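Local coordinates for cyclic nucleotide-binding protein (PDB 3FX3), which probably binds DNA as a transcription factor of the Crp family, with a cyclic nucleotide-binding domain joined to a helix-turn-helix domain, at residues Q152-E164 with L188-L202. Numbering follows the deposited sequence.
Sequences QTGAQRVAEFLLE and LGMKPESLSRAFSRL. With PO4 (phosphate ion), chain H.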
loop_
_atom_site.group_PDB
_atom_site.type_symbol
_atom_site.label_atom_id
_atom_site.label_comp_id
_atom_site.label_asym_id
_atom_site.label_seq_id
_atom_site.Cartn_x
_atom_site.Cartn_y
_atom_site.Cartn_z
ATOM N N GLN B 152 1.967 -11.007 14.016
ATOM C CA GLN B 152 1.726 -12.362 13.516
ATOM C C GLN B 152 3.014 -13.188 13.328
ATOM O O GLN B 152 4.020 -12.677 12.848
ATOM C CB GLN B 152 0.917 -12.326 12.210
ATOM C CG GLN B 152 -0.564 -12.056 12.475
ATOM C CD GLN B 152 -1.423 -12.012 11.208
ATOM O OE1 GLN B 152 -0.991 -11.532 10.139
ATOM N NE2 GLN B 152 -2.659 -12.502 11.326
ATOM N N THR B 153 2.968 -14.458 13.733
ATOM C CA THR B 153 4.067 -15.388 13.468
ATOM C C THR B 153 4.082 -15.862 12.005
ATOM O O THR B 153 3.109 -15.680 11.257
ATOM C CB THR B 153 3.969 -16.668 14.339
ATOM O OG1 THR B 153 2.839 -17.444 13.904
ATOM C CG2 THR B 153 3.870 -16.310 15.847
ATOM N N GLY B 154 5.182 -16.497 11.605
ATOM C CA GLY B 154 5.250 -17.086 10.280
ATOM C C GLY B 154 4.027 -17.921 9.921
ATOM O O GLY B 154 3.434 -17.744 8.852
ATOM N N ALA B 155 3.665 -18.857 10.794
ATOM C CA ALA B 155 2.529 -19.724 10.525
ATOM C C ALA B 155 1.282 -18.879 10.324
ATOM O O ALA B 155 0.470 -19.161 9.425
ATOM C CB ALA B 155 2.321 -20.757 11.678
ATOM N N GLN B 156 1.122 -17.847 11.160
ATOM C CA GLN B 156 -0.054 -16.984 11.086
ATOM C C GLN B 156 -0.099 -16.246 9.762
ATOM O O GLN B 156 -1.166 -16.083 9.173
ATOM C CB GLN B 156 -0.109 -15.989 12.259
ATOM C CG GLN B 156 -0.508 -16.663 13.574
ATOM C CD GLN B 156 -0.514 -15.725 14.755
ATOM O OE1 GLN B 156 0.478 -15.061 15.031
ATOM N NE2 GLN B 156 -1.634 -15.685 15.476
ATOM N N ARG B 157 1.061 -15.809 9.288
ATOM C CA ARG B 157 1.107 -15.090 8.014
ATOM C C ARG B 157 0.696 -15.980 6.861
ATOM O O ARG B 157 0.033 -15.521 5.959
ATOM C CB ARG B 157 2.481 -14.487 7.771
ATOM C CG ARG B 157 2.836 -13.342 8.759
ATOM C CD ARG B 157 4.324 -12.996 8.642
ATOM N NE ARG B 157 4.556 -12.533 7.302
ATOM C CZ ARG B 157 5.581 -12.820 6.517
ATOM N NH1 ARG B 157 6.598 -13.574 6.895
ATOM N NH2 ARG B 157 5.572 -12.292 5.325
ATOM N N VAL B 158 1.048 -17.263 6.919
ATOM C CA VAL B 158 0.673 -18.203 5.853
ATOM C C VAL B 158 -0.828 -18.492 5.913
ATOM O O VAL B 158 -1.505 -18.555 4.865
ATOM C CB VAL B 158 1.496 -19.504 5.945
ATOM C CG1 VAL B 158 0.995 -20.566 4.941
ATOM C CG2 VAL B 158 2.968 -19.178 5.727
ATOM N N ALA B 159 -1.344 -18.643 7.139
ATOM C CA ALA B 159 -2.789 -18.802 7.355
ATOM C C ALA B 159 -3.540 -17.652 6.684
ATOM O O ALA B 159 -4.513 -17.841 5.973
ATOM C CB ALA B 159 -3.102 -18.834 8.862
ATOM N N GLU B 160 -3.043 -16.454 6.913
ATOM C CA GLU B 160 -3.618 -15.236 6.357
ATOM C C GLU B 160 -3.595 -15.224 4.823
ATOM O O GLU B 160 -4.562 -14.826 4.138
ATOM C CB GLU B 160 -2.794 -14.070 6.905
ATOM C CG GLU B 160 -3.479 -12.782 6.933
ATOM C CD GLU B 160 -4.621 -12.712 7.972
ATOM O OE1 GLU B 160 -4.362 -12.762 9.214
ATOM O OE2 GLU B 160 -5.778 -12.555 7.511
ATOM N N PHE B 161 -2.459 -15.638 4.278
ATOM C CA PHE B 161 -2.318 -15.783 2.844
ATOM C C PHE B 161 -3.346 -16.792 2.287
ATOM O O PHE B 161 -4.058 -16.523 1.332
ATOM C CB PHE B 161 -0.862 -16.172 2.526
ATOM C CG PHE B 161 -0.625 -16.498 1.084
ATOM C CD1 PHE B 161 -0.392 -15.484 0.172
ATOM C CD2 PHE B 161 -0.640 -17.812 0.644
ATOM C CE1 PHE B 161 -0.186 -15.768 -1.171
ATOM C CE2 PHE B 161 -0.410 -18.102 -0.703
ATOM C CZ PHE B 161 -0.189 -17.060 -1.602
ATOM N N LEU B 162 -3.442 -17.949 2.902
ATOM C CA LEU B 162 -4.424 -18.933 2.485
ATOM C C LEU B 162 -5.857 -18.391 2.581
ATOM O O LEU B 162 -6.648 -18.578 1.665
ATOM C CB LEU B 162 -4.257 -20.210 3.303
ATOM C CG LEU B 162 -2.983 -21.007 3.002
ATOM C CD1 LEU B 162 -2.879 -22.226 3.924
ATOM C CD2 LEU B 162 -2.956 -21.458 1.514
ATOM N N LEU B 163 -6.171 -17.685 3.668
ATOM C CA LEU B 163 -7.515 -17.129 3.853
ATOM C C LEU B 163 -7.871 -16.134 2.756
ATOM O O LEU B 163 -8.995 -16.123 2.257
ATOM C CB LEU B 163 -7.632 -16.454 5.217
ATOM C CG LEU B 163 -7.721 -17.445 6.395
ATOM C CD1 LEU B 163 -7.178 -16.817 7.687
ATOM C CD2 LEU B 163 -9.155 -17.939 6.568
ATOM N N GLU B 164 -6.919 -15.290 2.391
ATOM C CA GLU B 164 -7.144 -14.354 1.314
ATOM C C GLU B 164 -7.382 -15.090 -0.022
ATOM O O GLU B 164 -8.206 -14.654 -0.806
ATOM C CB GLU B 164 -5.965 -13.389 1.223
ATOM C CG GLU B 164 -6.133 -12.290 0.197
ATOM C CD GLU B 164 -5.777 -10.897 0.737
ATOM O OE1 GLU B 164 -5.179 -10.776 1.848
ATOM O OE2 GLU B 164 -6.109 -9.919 0.028
ATOM N N LEU B 188 6.051 -14.399 0.151
ATOM C CA LEU B 188 5.860 -14.064 1.531
ATOM C C LEU B 188 7.151 -13.622 2.197
ATOM O O LEU B 188 7.177 -13.368 3.386
ATOM C CB LEU B 188 5.215 -15.237 2.278
ATOM C CG LEU B 188 3.829 -15.618 1.753
ATOM C CD1 LEU B 188 3.333 -16.844 2.473
ATOM C CD2 LEU B 188 2.824 -14.457 1.882
ATOM N N GLY B 189 8.221 -13.491 1.437
ATOM C CA GLY B 189 9.503 -13.097 2.022
ATOM C C GLY B 189 10.027 -14.084 3.059
ATOM O O GLY B 189 10.626 -13.663 4.038
HETATM N N MSE B 190 9.776 -15.381 2.868
HETATM C CA MSE B 190 10.175 -16.417 3.848
HETATM C C MSE B 190 11.209 -17.360 3.265
HETATM O O MSE B 190 11.160 -17.679 2.081
HETATM C CB MSE B 190 8.975 -17.260 4.296
HETATM C CG MSE B 190 7.919 -16.491 5.038
HETATM SE SE MSE B 190 6.301 -17.557 5.375
HETATM C CE MSE B 190 6.923 -18.539 6.975
ATOM N N LYS B 191 12.131 -17.830 4.100
ATOM C CA LYS B 191 13.015 -18.941 3.686
ATOM C C LYS B 191 12.150 -20.181 3.406
ATOM O O LYS B 191 11.138 -20.383 4.074
ATOM C CB LYS B 191 14.052 -19.271 4.769
ATOM C CG LYS B 191 15.083 -18.158 5.060
ATOM C CD LYS B 191 15.880 -17.764 3.795
ATOM C CE LYS B 191 17.160 -16.963 4.123
ATOM N NZ LYS B 191 17.958 -16.644 2.873
ATOM N N PRO B 192 12.514 -20.984 2.396
ATOM C CA PRO B 192 11.824 -22.257 2.067
ATOM C C PRO B 192 11.478 -23.119 3.267
ATOM O O PRO B 192 10.347 -23.609 3.396
ATOM C CB PRO B 192 12.845 -22.976 1.188
ATOM C CG PRO B 192 13.552 -21.861 0.456
ATOM C CD PRO B 192 13.497 -20.624 1.354
ATOM N N GLU B 193 12.438 -23.273 4.163
ATOM C CA GLU B 193 12.259 -24.137 5.310
ATOM C C GLU B 193 11.301 -23.519 6.331
ATOM O O GLU B 193 10.573 -24.244 7.031
ATOM C CB GLU B 193 13.625 -24.534 5.919
ATOM C CG GLU B 193 14.472 -23.412 6.565
ATOM C CD GLU B 193 15.274 -22.524 5.567
ATOM O OE1 GLU B 193 15.197 -22.659 4.315
ATOM O OE2 GLU B 193 16.010 -21.655 6.086
ATOM N N SER B 194 11.286 -22.181 6.402
ATOM C CA SER B 194 10.313 -21.471 7.231
ATOM C C SER B 194 8.897 -21.693 6.727
ATOM O O SER B 194 7.993 -21.927 7.519
ATOM C CB SER B 194 10.593 -19.970 7.287
ATOM O OG SER B 194 11.793 -19.702 7.977
ATOM N N LEU B 195 8.705 -21.622 5.417
ATOM C CA LEU B 195 7.387 -21.914 4.839
ATOM C C LEU B 195 6.947 -23.334 5.196
ATOM O O LEU B 195 5.771 -23.565 5.501
ATOM C CB LEU B 195 7.379 -21.722 3.318
ATOM C CG LEU B 195 6.036 -21.945 2.622
ATOM C CD1 LEU B 195 4.988 -21.028 3.207
ATOM C CD2 LEU B 195 6.128 -21.750 1.120
ATOM N N SER B 196 7.892 -24.271 5.181
ATOM C CA SER B 196 7.583 -25.673 5.497
ATOM C C SER B 196 7.153 -25.883 6.943
ATOM O O SER B 196 6.198 -26.633 7.213
ATOM C CB SER B 196 8.771 -26.587 5.160
ATOM O OG SER B 196 8.881 -26.684 3.757
ATOM N N ARG B 197 7.873 -25.245 7.863
ATOM C CA ARG B 197 7.477 -25.240 9.268
ATOM C C ARG B 197 6.076 -24.656 9.413
ATOM O O ARG B 197 5.247 -25.211 10.134
ATOM C CB ARG B 197 8.429 -24.395 10.114
ATOM C CG ARG B 197 9.828 -24.978 10.272
ATOM C CD ARG B 197 10.592 -24.329 11.464
ATOM N NE ARG B 197 11.286 -23.079 11.098
ATOM C CZ ARG B 197 12.426 -23.001 10.393
ATOM N NH1 ARG B 197 12.951 -21.800 10.133
ATOM N NH2 ARG B 197 13.041 -24.102 9.935
ATOM N N ALA B 198 5.809 -23.548 8.719
ATOM C CA ALA B 198 4.503 -22.916 8.840
ATOM C C ALA B 198 3.425 -23.904 8.432
ATOM O O ALA B 198 2.449 -24.080 9.156
ATOM C CB ALA B 198 4.401 -21.610 8.025
ATOM N N PHE B 199 3.606 -24.560 7.291
ATOM C CA PHE B 199 2.637 -25.561 6.843
ATOM C C PHE B 199 2.476 -26.669 7.877
ATOM O O PHE B 199 1.366 -27.166 8.103
ATOM C CB PHE B 199 3.056 -26.208 5.518
ATOM C CG PHE B 199 2.878 -25.339 4.310
ATOM C CD1 PHE B 199 1.754 -24.549 4.149
ATOM C CD2 PHE B 199 3.809 -25.370 3.298
ATOM C CE1 PHE B 199 1.589 -23.773 3.028
ATOM C CE2 PHE B 199 3.647 -24.601 2.154
ATOM C CZ PHE B 199 2.536 -23.792 2.030
ATOM N N SER B 200 3.582 -27.067 8.494
ATOM C CA SER B 200 3.529 -28.148 9.469
ATOM C C SER B 200 2.645 -27.737 10.651
ATOM O O SER B 200 1.700 -28.443 11.009
ATOM C CB SER B 200 4.921 -28.502 9.950
ATOM O OG SER B 200 4.845 -29.614 10.804
ATOM N N ARG B 201 2.939 -26.584 11.233
ATOM C CA ARG B 201 2.102 -26.034 12.284
ATOM C C ARG B 201 0.618 -25.967 11.901
ATOM O O ARG B 201 -0.242 -26.267 12.724
ATOM C CB ARG B 201 2.580 -24.638 12.655
ATOM C CG ARG B 201 3.848 -24.646 13.475
ATOM C CD ARG B 201 4.382 -23.228 13.670
ATOM N NE ARG B 201 4.830 -22.991 15.040
ATOM C CZ ARG B 201 5.884 -23.578 15.608
ATOM N NH1 ARG B 201 6.196 -23.289 16.863
ATOM N NH2 ARG B 201 6.630 -24.459 14.932
ATOM N N LEU B 202 0.322 -25.589 10.659
ATOM C CA LEU B 202 -1.063 -25.331 10.244
ATOM C C LEU B 202 -1.875 -26.610 10.067
ATOM O O LEU B 202 -3.104 -26.552 9.935
ATOM C CB LEU B 202 -1.126 -24.460 8.974
ATOM C CG LEU B 202 -0.640 -23.005 9.104
ATOM C CD1 LEU B 202 -0.711 -22.273 7.764
ATOM C CD2 LEU B 202 -1.412 -22.234 10.168
HETATM P P PO4 H . 10.171 -19.563 11.788
HETATM O O1 PO4 H . 11.390 -19.149 10.991
HETATM O O2 PO4 H . 10.424 -20.930 12.375
HETATM O O3 PO4 H . 8.929 -19.652 10.920
HETATM O O4 PO4 H . 9.932 -18.575 12.908
#
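Val-158 is the knob that helix 154-164 sets into helix 192-202, in a hole formed by Leu-195, Ala-198, Phe-199 and Leu-202. Its CB lies 4.0 Å from Leu-202 CD1. Beyond it the branches part: CG1, anti to the backbone N (chi1 173°), meets Leu-202 CD1 and Phe-199 CE1, while CG2 reaches Ala-198 CB at 3.6 Å, Leu-195 CD1 and the selenium of selenomethionine Met-190. The small Ala-155 and Ala-198 let the backbones close in, their CA atoms 4.1 Å apart, where the helices cross at -77°. At the other end of the contact, Leu-188 lays CD2 obliquely against Phe-161 CD1, and its carbonyl O lies at the guanidinium edge of Arg-157, near its plane; NH2 donates to it (2.7 Å, N-H...O 155°) from somewhat off the carbonyl plane. A leucine in place of Arg-157 would probably leave the Leu-188 carbonyl without this donor and the turn before helix 192-202 less firmly held. Beside the start of helix 154-164, Arg-197 NE donates to O2 (2.6 Å) of a phosphate probably from the crystallisation liquor. Helix 182-187, the Gly-189 turn and helix 192-202 form the helix-turn-helix of a Crp-like winged-helix domain, whose second helix typically recognises DNA.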